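Local coordinates for uncharacterized protein (Candida albicans, PDB 5K04) that probably serves as the non-catalytic MDM20 subunit of the NatB complex, which acetylates protein N-termini, and packs against its partner subunit NAT3, at residues Y149-S152 with F153-L157; S479-Q482 with G483-G487; N490-E493 with G494-N497. All blocks are in the same frame, centred on the assembly; numbering follows the deposited sequence.

The three contacts are short pieces of three neighbouring helices, and contact 3 touches both of the others: its centre is about 12 Å from that of contact 1 and about 10 Å from that of contact 2, while the centres of contacts 1 and 2 are about 15 Å apart and the two do not touch. His154 NE2 of contact 1 meets Glu493 OE1 of contact 3 at 2.7 Å, a probable hydrogen bond between helices. Elsewhere on contact 3, Phe484 CD2 of contact 2 packs on Leu492 CD1 at 3.6 Å. Contacts 2 and 3 also touch the NAT3 chain, whereas contact 1 stays within its own chain. All three are structural packing in the MDM20 subunit.

Contact 1: Y149-S152 with F153-L157; sequences YAFS and FHLLL
Tyr149 and Phe153, one turn apart, make a local side-chain contact along helix 143-157, where nearly all the touching residues are buried; helices 126-138, 162-177 and 489-503 pack round it. Phe153 sets CE2 over one face of the tyrosine ring: Phe153 CE2 is 3.5 Å from Tyr149 CE1, displaced toward the rim of that ring. The two planes meet obliquely, at 48°. With CG anti to the backbone N (chi1 -170°), the Tyr149 ring stands out across the helix, and Phe153 leans back to bring CE2 over it.

The backbone tightens at the same place. Phe153 N bonds to Ala150 O at 3.0 Å, three residues back, and its bond to Tyr149 O is weak, at 3.4 Å; the regular pattern resumes with Leu155 N to Phe151 O at 3.1 Å. The setting is the all-helical, superhelical scaffold expected of the MDM20/NAA25 family, a family related to TPR proteins. Helix 143-157 turns different surfaces to its neighbours there: Tyr149 and Phe153 both reach Asn130 of helix 126-138, while Phe151 and Leu155 face helix 489-503.

On that second surface Phe151 meets two residues farther along. Its CE2 touches Leu155 CD2 at 3.9 Å, and its CE1 lies 4.0 Å from His154 CD2. Phe151 and His154 run side by side and point the same way, their rings tilted at 44° to each other; His154 NE2 goes on to bond to Glu493 OE1 of helix 489-503.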
loop_
_atom_site.group_PDB
_atom_site.type_symbol
_atom_site.label_atom_id
_atom_site.label_comp_id
_atom_site.label_asym_id
_atom_site.label_seq_id
_atom_site.Cartn_x
_atom_site.Cartn_y
_atom_site.Cartn_z
ATOM N N TYR A 149 19.857 -16.845 -12.240
ATOM C CA TYR A 149 21.101 -16.099 -12.349
ATOM C C TYR A 149 20.966 -14.967 -13.362
ATOM O O TYR A 149 21.327 -13.821 -13.074
ATOM C CB TYR A 149 22.200 -17.087 -12.730
ATOM C CG TYR A 149 23.601 -16.568 -12.662
ATOM C CD1 TYR A 149 23.948 -15.559 -11.763
ATOM C CD2 TYR A 149 24.594 -17.092 -13.493
ATOM C CE1 TYR A 149 25.250 -15.081 -11.689
ATOM C CE2 TYR A 149 25.914 -16.619 -13.424
ATOM C CZ TYR A 149 26.235 -15.614 -12.515
ATOM O OH TYR A 149 27.520 -15.129 -12.434
ATOM N N ALA A 150 20.390 -15.271 -14.533
ATOM C CA ALA A 150 20.176 -14.277 -15.586
ATOM C C ALA A 150 19.225 -13.181 -15.130
ATOM O O ALA A 150 19.482 -11.984 -15.328
ATOM C CB ALA A 150 19.616 -14.962 -16.836
ATOM N N PHE A 151 18.102 -13.581 -14.545
ATOM C CA PHE A 151 17.146 -12.602 -14.044
ATOM C C PHE A 151 17.777 -11.711 -12.976
ATOM O O PHE A 151 17.477 -10.512 -12.908
ATOM C CB PHE A 151 15.908 -13.331 -13.503
ATOM C CG PHE A 151 14.807 -12.408 -13.069
ATOM C CD1 PHE A 151 14.108 -11.652 -13.998
ATOM C CD2 PHE A 151 14.475 -12.299 -11.728
ATOM C CE1 PHE A 151 13.091 -10.798 -13.585
ATOM C CE2 PHE A 151 13.463 -11.462 -11.316
ATOM C CZ PHE A 151 12.770 -10.705 -12.245
ATOM N N SER A 152 18.683 -12.273 -12.168
ATOM C CA SER A 152 19.331 -11.506 -11.111
ATOM C C SER A 152 20.214 -10.402 -11.678
ATOM O O SER A 152 20.482 -9.422 -10.975
ATOM C CB SER A 152 20.146 -12.436 -10.204
ATOM O OG SER A 152 21.297 -12.948 -10.862
ATOM N N PHE A 153 20.668 -10.539 -12.932
ATOM C CA PHE A 153 21.454 -9.474 -13.556
ATOM C C PHE A 153 20.582 -8.289 -13.927
ATOM O O PHE A 153 21.018 -7.135 -13.833
ATOM C CB PHE A 153 22.174 -9.994 -14.795
ATOM C CG PHE A 153 23.432 -10.729 -14.488
ATOM C CD1 PHE A 153 24.544 -10.051 -14.018
ATOM C CD2 PHE A 153 23.500 -12.107 -14.635
ATOM C CE1 PHE A 153 25.724 -10.735 -13.701
ATOM C CE2 PHE A 153 24.665 -12.801 -14.332
ATOM C CZ PHE A 153 25.785 -12.113 -13.863
ATOM N N HIS A 154 19.352 -8.563 -14.348
ATOM C CA HIS A 154 18.364 -7.508 -14.519
ATOM C C HIS A 154 18.072 -6.795 -13.202
ATOM O O HIS A 154 17.985 -5.562 -13.163
ATOM C CB HIS A 154 17.073 -8.088 -15.083
ATOM C CG HIS A 154 15.908 -7.172 -14.920
ATOM N ND1 HIS A 154 15.825 -5.959 -15.567
ATOM C CD2 HIS A 154 14.794 -7.273 -14.162
ATOM C CE1 HIS A 154 14.698 -5.361 -15.233
ATOM N NE2 HIS A 154 14.054 -6.137 -14.380
ATOM N N LEU A 155 17.870 -7.563 -12.121
ATOM C CA LEU A 155 17.642 -6.973 -10.805
ATOM C C LEU A 155 18.756 -6.011 -10.433
ATOM O O LEU A 155 18.494 -4.901 -9.952
ATOM C CB LEU A 155 17.526 -8.065 -9.753
ATOM C CG LEU A 155 16.295 -8.972 -9.835
ATOM C CD1 LEU A 155 16.293 -9.892 -8.612
ATOM C CD2 LEU A 155 14.977 -8.153 -9.919
ATOM N N LEU A 156 20.010 -6.428 -10.659
ATOM C CA LEU A 156 21.168 -5.583 -10.369
ATOM C C LEU A 156 21.155 -4.329 -11.224
ATOM O O LEU A 156 21.413 -3.226 -10.732
ATOM C CB LEU A 156 22.460 -6.352 -10.634
ATOM C CG LEU A 156 23.008 -7.297 -9.589
ATOM C CD1 LEU A 156 24.213 -8.038 -10.173
ATOM C CD2 LEU A 156 23.386 -6.505 -8.339
ATOM N N LEU A 157 20.869 -4.491 -12.521
ATOM C CA LEU A 157 20.804 -3.364 -13.447
ATOM C C LEU A 157 19.810 -2.306 -12.996
ATOM O O LEU A 157 19.901 -1.153 -13.437
ATOM C CB LEU A 157 20.421 -3.855 -14.841
ATOM C CG LEU A 157 21.561 -4.481 -15.627
ATOM C CD1 LEU A 157 21.035 -5.180 -16.871
ATOM C CD2 LEU A 157 22.548 -3.395 -15.984
#

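Contact 2: S479-Q482 with G483-G487; sequences SIIQ and GFDNG
Gln482 gives most to this contact, followed by Gly483 and Ile480, in the last turns of helix 456-485, which ends in a Schellman motif with Gly487 as the residue of positive phi (76°). The carbonyl of Gln482 is held twice by Asn486: Asn486 N and Asn486 ND2 each come within 2.8 Å of Gln482 O, and they arrive from opposite faces of the carbonyl plane. The oxygen lies close to the plane of the asparagine amide, so the side-chain bond also limits how that amide can turn. The Gln482 chain is extended beyond CG; its NE2 bonds to Glu478 OE1 one turn back, and the chain packs on Ile37 of the NAT3 subunit.

Gly483 contributes through its backbone. Its N sits 2.7 Å from Ser479 O, a short hydrogen bond; with no side chain of its own, Gly483 can approach that oxygen this closely, where a CB would be tight against it.

Ile480 works on the inner side of the helix. Its CG2 branch, anti to the backbone N, runs alongside Phe484 and touches Phe484 CD2 at 3.9 Å. The same phenylalanine turns its edge to the backbone, with Phe484 CD2 lying 3.1 Å from Ile480 O in the plane of the ring. Beyond the segments, Trp148 and Phe117 each meet this ring edge-to-face.

Toward the outer side a water bridges one further turn. It donates to Ile481 O at 3.0 Å and to Asp485 OD1 at 2.7 Å, tying the exposed carboxylate to the carbonyl four residues before it.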
loop_
_atom_site.group_PDB
_atom_site.type_symbol
_atom_site.label_atom_id
_atom_site.label_comp_id
_atom_site.label_asym_id
_atom_site.label_seq_id
_atom_site.Cartn_x
_atom_site.Cartn_y
_atom_site.Cartn_z
ATOM N N SER A 479 5.632 -15.973 -1.458
ATOM C CA SER A 479 5.352 -15.627 -2.852
ATOM C C SER A 479 6.639 -15.484 -3.668
ATOM O O SER A 479 6.713 -15.951 -4.813
ATOM C CB SER A 479 4.533 -14.328 -2.894
ATOM O OG SER A 479 3.320 -14.476 -2.174
ATOM N N ILE A 480 7.661 -14.839 -3.092
ATOM C CA ILE A 480 8.948 -14.697 -3.772
ATOM C C ILE A 480 9.610 -16.054 -3.988
ATOM O O ILE A 480 10.188 -16.317 -5.049
ATOM C CB ILE A 480 9.863 -13.747 -2.976
ATOM C CG1 ILE A 480 9.276 -12.330 -2.970
ATOM C CG2 ILE A 480 11.267 -13.771 -3.555
ATOM C CD1 ILE A 480 10.021 -11.365 -2.081
ATOM N N ILE A 481 9.523 -16.941 -2.997
ATOM C CA ILE A 481 10.134 -18.265 -3.111
ATOM C C ILE A 481 9.429 -19.082 -4.181
ATOM O O ILE A 481 10.066 -19.719 -5.031
ATOM C CB ILE A 481 10.109 -18.982 -1.744
ATOM C CG1 ILE A 481 11.080 -18.311 -0.763
ATOM C CG2 ILE A 481 10.425 -20.468 -1.884
ATOM C CD1 ILE A 481 11.128 -18.966 0.620
ATOM N N GLN A 482 8.099 -19.074 -4.150
ATOM C CA GLN A 482 7.313 -19.827 -5.125
ATOM C C GLN A 482 7.428 -19.218 -6.514
ATOM O O GLN A 482 7.458 -19.941 -7.517
ATOM C CB GLN A 482 5.848 -19.866 -4.691
ATOM C CG GLN A 482 5.572 -20.672 -3.442
ATOM C CD GLN A 482 4.139 -20.501 -2.958
ATOM O OE1 GLN A 482 3.341 -19.784 -3.572
ATOM N NE2 GLN A 482 3.804 -21.159 -1.848
ATOM N N GLY A 483 7.455 -17.887 -6.595
ATOM C CA GLY A 483 7.620 -17.250 -7.889
ATOM C C GLY A 483 8.937 -17.616 -8.547
ATOM O O GLY A 483 9.000 -17.781 -9.762
ATOM N N PHE A 484 10.014 -17.728 -7.755
ATOM C CA PHE A 484 11.271 -18.235 -8.299
ATOM C C PHE A 484 11.178 -19.723 -8.639
ATOM O O PHE A 484 11.634 -20.143 -9.706
ATOM C CB PHE A 484 12.413 -17.982 -7.312
ATOM C CG PHE A 484 13.097 -16.643 -7.475
ATOM C CD1 PHE A 484 14.128 -16.482 -8.393
ATOM C CD2 PHE A 484 12.735 -15.560 -6.683
ATOM C CE1 PHE A 484 14.768 -15.264 -8.530
ATOM C CE2 PHE A 484 13.364 -14.334 -6.815
ATOM C CZ PHE A 484 14.383 -14.183 -7.748
ATOM N N ASP A 485 10.601 -20.534 -7.735
ATOM C CA ASP A 485 10.535 -21.981 -7.958
ATOM C C ASP A 485 9.742 -22.304 -9.211
ATOM O O ASP A 485 10.108 -23.196 -9.985
ATOM C CB ASP A 485 9.895 -22.691 -6.764
ATOM C CG ASP A 485 10.865 -22.905 -5.617
ATOM O OD1 ASP A 485 12.048 -22.518 -5.742
ATOM O OD2 ASP A 485 10.418 -23.453 -4.593
ATOM N N ASN A 486 8.618 -21.640 -9.385
ATOM C CA ASN A 486 7.984 -21.623 -10.685
ATOM C C ASN A 486 8.297 -20.928 -11.993
ATOM O O ASN A 486 7.500 -20.941 -12.918
ATOM C CB ASN A 486 6.478 -21.432 -10.520
ATOM C CG ASN A 486 5.875 -22.484 -9.560
ATOM O OD1 ASN A 486 5.486 -23.573 -9.975
ATOM N ND2 ASN A 486 5.849 -22.167 -8.267
ATOM N N GLY A 487 9.395 -20.246 -12.079
ATOM C CA GLY A 487 9.406 -19.484 -13.318
ATOM C C GLY A 487 8.698 -18.222 -13.722
ATOM O O GLY A 487 8.567 -17.950 -14.914
HETATM O O HOH W 1 12.968 -20.255 -4.671
#

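Contact 3: N490-E493 with G494-N497; sequences NKLE and GFIN
Leu492 O accepts from Ile496 N at 2.9 Å with an N-H...O angle of 165°, and Glu493 O takes Asn497 N at the same distance; these are the ordinary i to i+4 bonds of an alpha helix, here in the opening turns of helix 489-503. Phe495 N to Lys491 O is longer, at 3.2 Å. One residue earlier, between Asn490 O and Gly494 N, a water stands in for the direct bond: it donates to Asn490 O and accepts from Gly494 N, so the first turn is hydrated and wider than those that follow. The backbone of Lys491, with a phi of -126°, departs from helical values where this happens.

This end of the helix faces the NAT3 subunit. Asn490 O also accepts from Gln8 NE2 of the NAT3 chain, and Lys491 sends its bent side chain outward so that NZ bonds to the carbonyl of Phe7 there.

Glu493 and Asn497 run side by side and point the same way, Glu493 CG lying 3.6 Å from Asn497 ND2, with the carboxylate and amide planes 44° apart. The acid has its CG anti to the backbone N, and its OE1 is hydrogen-bonded to His154 NE2 of helix 143-157.

Phe495 carries the apolar side. Its ring lies back along the helix, so that Lys491 CB comes within 4.0 Å of Phe495 CZ, and Leu492 meets it at about a right angle, CD2 to CD2, 4.1 Å apart. Lys491 O stands over one face of the phenylalanine ring, 3.6 Å above its plane and shifted toward the rim near CD1.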
loop_
_atom_site.group_PDB
_atom_site.type_symbol
_atom_site.label_atom_id
_atom_site.label_comp_id
_atom_site.label_asym_id
_atom_site.label_seq_id
_atom_site.Cartn_x
_atom_site.Cartn_y
_atom_site.Cartn_z
ATOM N N ASN A 490 7.903 -12.649 -15.090
ATOM C CA ASN A 490 6.848 -11.669 -15.392
ATOM C C ASN A 490 6.375 -10.845 -14.198
ATOM O O ASN A 490 5.917 -9.711 -14.365
ATOM C CB ASN A 490 5.602 -12.384 -15.960
ATOM C CG ASN A 490 5.578 -12.360 -17.440
ATOM O OD1 ASN A 490 6.267 -11.551 -18.053
ATOM N ND2 ASN A 490 4.789 -13.228 -18.043
ATOM N N LYS A 491 6.414 -11.445 -13.005
ATOM C CA LYS A 491 5.780 -10.899 -11.819
ATOM C C LYS A 491 6.730 -10.756 -10.651
ATOM O O LYS A 491 6.353 -10.145 -9.642
ATOM C CB LYS A 491 4.616 -11.800 -11.380
ATOM C CG LYS A 491 3.648 -12.197 -12.490
ATOM C CD LYS A 491 2.889 -10.976 -13.047
ATOM C CE LYS A 491 1.719 -11.413 -13.963
ATOM N NZ LYS A 491 1.146 -10.262 -14.725
ATOM N N LEU A 492 7.937 -11.325 -10.754
ATOM C CA LEU A 492 8.832 -11.448 -9.609
ATOM C C LEU A 492 9.258 -10.088 -9.081
ATOM O O LEU A 492 9.207 -9.837 -7.869
ATOM C CB LEU A 492 10.060 -12.266 -10.004
ATOM C CG LEU A 492 10.035 -13.694 -9.481
ATOM C CD1 LEU A 492 11.318 -14.433 -9.848
ATOM C CD2 LEU A 492 9.786 -13.692 -7.950
ATOM N N GLU A 493 9.705 -9.207 -9.985
ATOM C CA GLU A 493 10.146 -7.874 -9.577
ATOM C C GLU A 493 9.079 -7.162 -8.756
ATOM O O GLU A 493 9.395 -6.452 -7.799
ATOM C CB GLU A 493 10.516 -7.051 -10.812
ATOM C CG GLU A 493 11.220 -5.762 -10.492
ATOM C CD GLU A 493 12.043 -5.205 -11.663
ATOM O OE1 GLU A 493 11.904 -5.686 -12.816
ATOM O OE2 GLU A 493 12.841 -4.276 -11.416
ATOM N N GLY A 494 7.801 -7.344 -9.128
ATOM C CA GLY A 494 6.720 -6.736 -8.371
ATOM C C GLY A 494 6.518 -7.361 -6.999
ATOM O O GLY A 494 6.138 -6.669 -6.053
ATOM N N PHE A 495 6.750 -8.675 -6.869
ATOM C CA PHE A 495 6.734 -9.290 -5.539
ATOM C C PHE A 495 7.839 -8.706 -4.669
ATOM O O PHE A 495 7.616 -8.345 -3.510
ATOM C CB PHE A 495 6.920 -10.806 -5.625
ATOM C CG PHE A 495 5.808 -11.543 -6.314
ATOM C CD1 PHE A 495 4.600 -10.930 -6.594
ATOM C CD2 PHE A 495 5.982 -12.867 -6.677
ATOM C CE1 PHE A 495 3.588 -11.622 -7.226
ATOM C CE2 PHE A 495 4.965 -13.569 -7.317
ATOM C CZ PHE A 495 3.772 -12.944 -7.591
ATOM N N ILE A 496 9.046 -8.621 -5.227
ATOM C CA ILE A 496 10.203 -8.143 -4.479
ATOM C C ILE A 496 9.994 -6.697 -4.061
ATOM O O ILE A 496 10.196 -6.333 -2.891
ATOM C CB ILE A 496 11.471 -8.328 -5.332
ATOM C CG1 ILE A 496 11.758 -9.825 -5.524
ATOM C CG2 ILE A 496 12.657 -7.601 -4.726
ATOM C CD1 ILE A 496 12.768 -10.131 -6.634
ATOM N N ASN A 497 9.542 -5.857 -5.002
ATOM C CA ASN A 497 9.320 -4.442 -4.704
ATOM C C ASN A 497 8.192 -4.258 -3.704
ATOM O O ASN A 497 8.255 -3.365 -2.848
ATOM C CB ASN A 497 9.025 -3.666 -5.990
ATOM C CG ASN A 497 10.286 -3.422 -6.821
ATOM O OD1 ASN A 497 11.380 -3.360 -6.283
ATOM N ND2 ASN A 497 10.126 -3.275 -8.126
HETATM O O HOH W 2 6.872 -7.917 -12.125
#